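Local coordinates for novel antigen receptor (Ginglymostoma cirratum, PDB 4Q97), which forms the C1 constant domain of the shark IgNAR antibody heavy chain, an immunoglobulin-fold module that probably links antigen-binding and more distal constant domains, at residues A[63-66]-A[67-71]. Sequence-based numbering, arbitrary orientation.
Sequences PVKT and SSNDF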
ATOM      1  N   PRO A  63      -5.191   2.339 -10.146  1.00 40.84           N
ATOM      2  CA  PRO A  63      -5.888   3.067  -9.091  1.00 38.05           C
ATOM      3  C   PRO A  63      -7.305   2.554  -8.856  1.00 36.28           C
ATOM      4  O   PRO A  63      -7.952   2.069  -9.784  1.00 38.10           O
ATOM      5  CB  PRO A  63      -5.939   4.490  -9.638  1.00 38.01           C
ATOM      6  CG  PRO A  63      -6.021   4.300 -11.116  1.00 37.41           C
ATOM      7  CD  PRO A  63      -5.156   3.105 -11.410  1.00 40.02           C
ATOM      8  N   VAL A  64      -7.773   2.664  -7.618  1.00 33.95           N
ATOM      9  CA  VAL A  64      -9.165   2.377  -7.304  1.00 33.13           C
ATOM     10  C   VAL A  64      -9.923   3.652  -6.970  1.00 33.12           C
ATOM     11  O   VAL A  64      -9.347   4.638  -6.493  1.00 31.82           O
ATOM     12  CB  VAL A  64      -9.332   1.372  -6.145  1.00 34.05           C
ATOM     13  CG1 VAL A  64      -9.016  -0.037  -6.615  1.00 37.23           C
ATOM     14  CG2 VAL A  64      -8.478   1.764  -4.944  1.00 32.10           C
ATOM     15  N   LYS A  65     -11.222   3.603  -7.228  1.00 34.24           N
ATOM     16  CA  LYS A  65     -12.135   4.685  -6.932  1.00 33.75           C
ATOM     17  C   LYS A  65     -12.695   4.454  -5.532  1.00 32.41           C
ATOM     18  O   LYS A  65     -13.424   3.484  -5.307  1.00 32.11           O
ATOM     19  CB  LYS A  65     -13.264   4.670  -7.963  1.00 35.46           C
ATOM     20  CG  LYS A  65     -14.037   5.964  -8.114  1.00 37.64           C
ATOM     21  CD  LYS A  65     -15.079   5.801  -9.210  1.00 42.40           C
ATOM     22  CE  LYS A  65     -15.361   7.108  -9.922  1.00 37.92           C
ATOM     23  NZ  LYS A  65     -16.572   6.989 -10.780  1.00 53.34           N
ATOM     24  N   THR A  66     -12.350   5.335  -4.594  1.00 31.65           N
ATOM     25  CA  THR A  66     -12.862   5.232  -3.219  1.00 32.49           C
ATOM     26  C   THR A  66     -14.328   5.679  -3.143  1.00 32.97           C
ATOM     27  O   THR A  66     -14.922   6.082  -4.150  1.00 31.80           O
ATOM     28  CB  THR A  66     -12.014   6.044  -2.203  1.00 32.53           C
ATOM     29  OG1 THR A  66     -12.377   7.431  -2.258  1.00 37.32           O
ATOM     30  CG2 THR A  66     -10.523   5.891  -2.469  1.00 27.90           C
ATOM     31  N   SER A  67     -14.900   5.604  -1.943  1.00 30.97           N
ATOM     32  CA  SER A  67     -16.257   6.078  -1.677  1.00 29.95           C
ATOM     33  C   SER A  67     -16.396   7.599  -1.783  1.00 30.11           C
ATOM     34  O   SER A  67     -17.507   8.126  -1.764  1.00 30.72           O
ATOM     35  CB  SER A  67     -16.704   5.618  -0.290  1.00 29.97           C
ATOM     36  OG  SER A  67     -15.739   5.971   0.689  1.00 30.03           O
ATOM     37  N   SER A  68     -15.270   8.300  -1.896  1.00 30.06           N
ATOM     38  CA  SER A  68     -15.273   9.762  -1.966  1.00 30.45           C
ATOM     39  C   SER A  68     -15.257  10.314  -3.392  1.00 32.21           C
ATOM     40  O   SER A  68     -15.094  11.519  -3.579  1.00 32.13           O
ATOM     41  CB  SER A  68     -14.083  10.331  -1.187  1.00 27.93           C
ATOM     42  OG  SER A  68     -14.354  10.371   0.198  1.00 26.78           O
ATOM     43  N   ASN A  69     -15.459   9.447  -4.384  1.00 34.71           N
ATOM     44  CA  ASN A  69     -15.176   9.781  -5.791  1.00 38.39           C
ATOM     45  C   ASN A  69     -13.740  10.280  -5.893  1.00 38.87           C
ATOM     46  O   ASN A  69     -13.441  11.354  -6.431  1.00 38.64           O
ATOM     47  CB  ASN A  69     -16.201  10.758  -6.388  1.00 39.93           C
ATOM     48  CG  ASN A  69     -17.449  10.056  -6.902  1.00 46.59           C
ATOM     49  OD1 ASN A  69     -18.501  10.678  -7.060  1.00 51.25           O
ATOM     50  ND2 ASN A  69     -17.339   8.754  -7.168  1.00 49.43           N
ATOM     51  N   ASP A  70     -12.876   9.451  -5.322  1.00 37.87           N
ATOM     52  CA  ASP A  70     -11.457   9.673  -5.181  1.00 36.18           C
ATOM     53  C   ASP A  70     -10.726   8.535  -5.841  1.00 37.30           C
ATOM     54  O   ASP A  70     -11.309   7.479  -6.113  1.00 39.91           O
ATOM     55  CB  ASP A  70     -11.088   9.624  -3.703  1.00 33.96           C
ATOM     56  CG  ASP A  70     -10.761  10.961  -3.145  1.00 32.42           C
ATOM     57  OD1 ASP A  70     -10.453  11.874  -3.939  1.00 34.71           O
ATOM     58  OD2 ASP A  70     -10.792  11.091  -1.907  1.00 33.39           O
ATOM     59  N   PHE A  71      -9.436   8.742  -6.066  1.00 32.47           N
ATOM     60  CA  PHE A  71      -8.573   7.669  -6.496  1.00 31.94           C
ATOM     61  C   PHE A  71      -7.477   7.440  -5.470  1.00 31.88           C
ATOM     62  O   PHE A  71      -6.892   8.388  -4.941  1.00 31.26           O
ATOM     63  CB  PHE A  71      -7.973   7.970  -7.868  1.00 33.97           C
ATOM     64  CG  PHE A  71      -8.984   7.995  -8.981  1.00 35.25           C
ATOM     65  CD1 PHE A  71      -9.387   6.817  -9.603  1.00 34.87           C
ATOM     66  CD2 PHE A  71      -9.528   9.202  -9.413  1.00 35.65           C
ATOM     67  CE1 PHE A  71     -10.315   6.841 -10.630  1.00 35.59           C
ATOM     68  CE2 PHE A  71     -10.454   9.233 -10.442  1.00 36.93           C
ATOM     69  CZ  PHE A  71     -10.851   8.049 -11.051  1.00 37.66           C
TER
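Thr66 and Asp70 meet at the neck of a hairpin loop, their side chains crossing at a slant with OG1 of Thr66 beside CB of Asp70. The backbone N of Thr66 donates to Asp70 O at 2.8 Å. Thr66 to Asn69 forms a type I beta turn, whose Asn69 N to Thr66 O bond is weak at 3.4 Å. The Thr66 side chain adds a firmer bond. With chi1 at 80°, OG1 sits between its own backbone N and carbonyl carbon. From there OG1 accepts the N-H of Ser68, with Ser68 N 3.0 Å away and the bond nearly straight. This ties the side chain to the backbone of the turn.

Lys65 and Phe71 form an antiparallel non-hydrogen-bonded pair, and the CA-H of each points to a carbonyl of the facing segment. Lys65 CA lies 3.0 Å from Asp70 O, so that carbonyl meets both an N-H and a CA-H. Phe71 CA approaches Val64 O at 3.1 Å.

The side chains of Lys65 and Phe71 lie on the same face of the sheet. Pro63 CB meets ring atom CD1 of Phe71 at 4.2 Å. Lys65 is extended and runs alongside Asn69, its CE 3.8 Å from Asn69 ND2.

The loop joins strand 58-65, outermost in its four-stranded sheet within this chain, to strand 71-80 at the surface of the C1-set domain. Val64 continues the strand pairing with Ser72. The backbone of Phe71 hydrogen-bonds with Gly37 and Tyr38, at the end of strand 28-38. In the second subunit, Lys78 hydrogen-bonds Ser67 OG and Thr60 packs on Val64, placing the hairpin at the interface between the two copies.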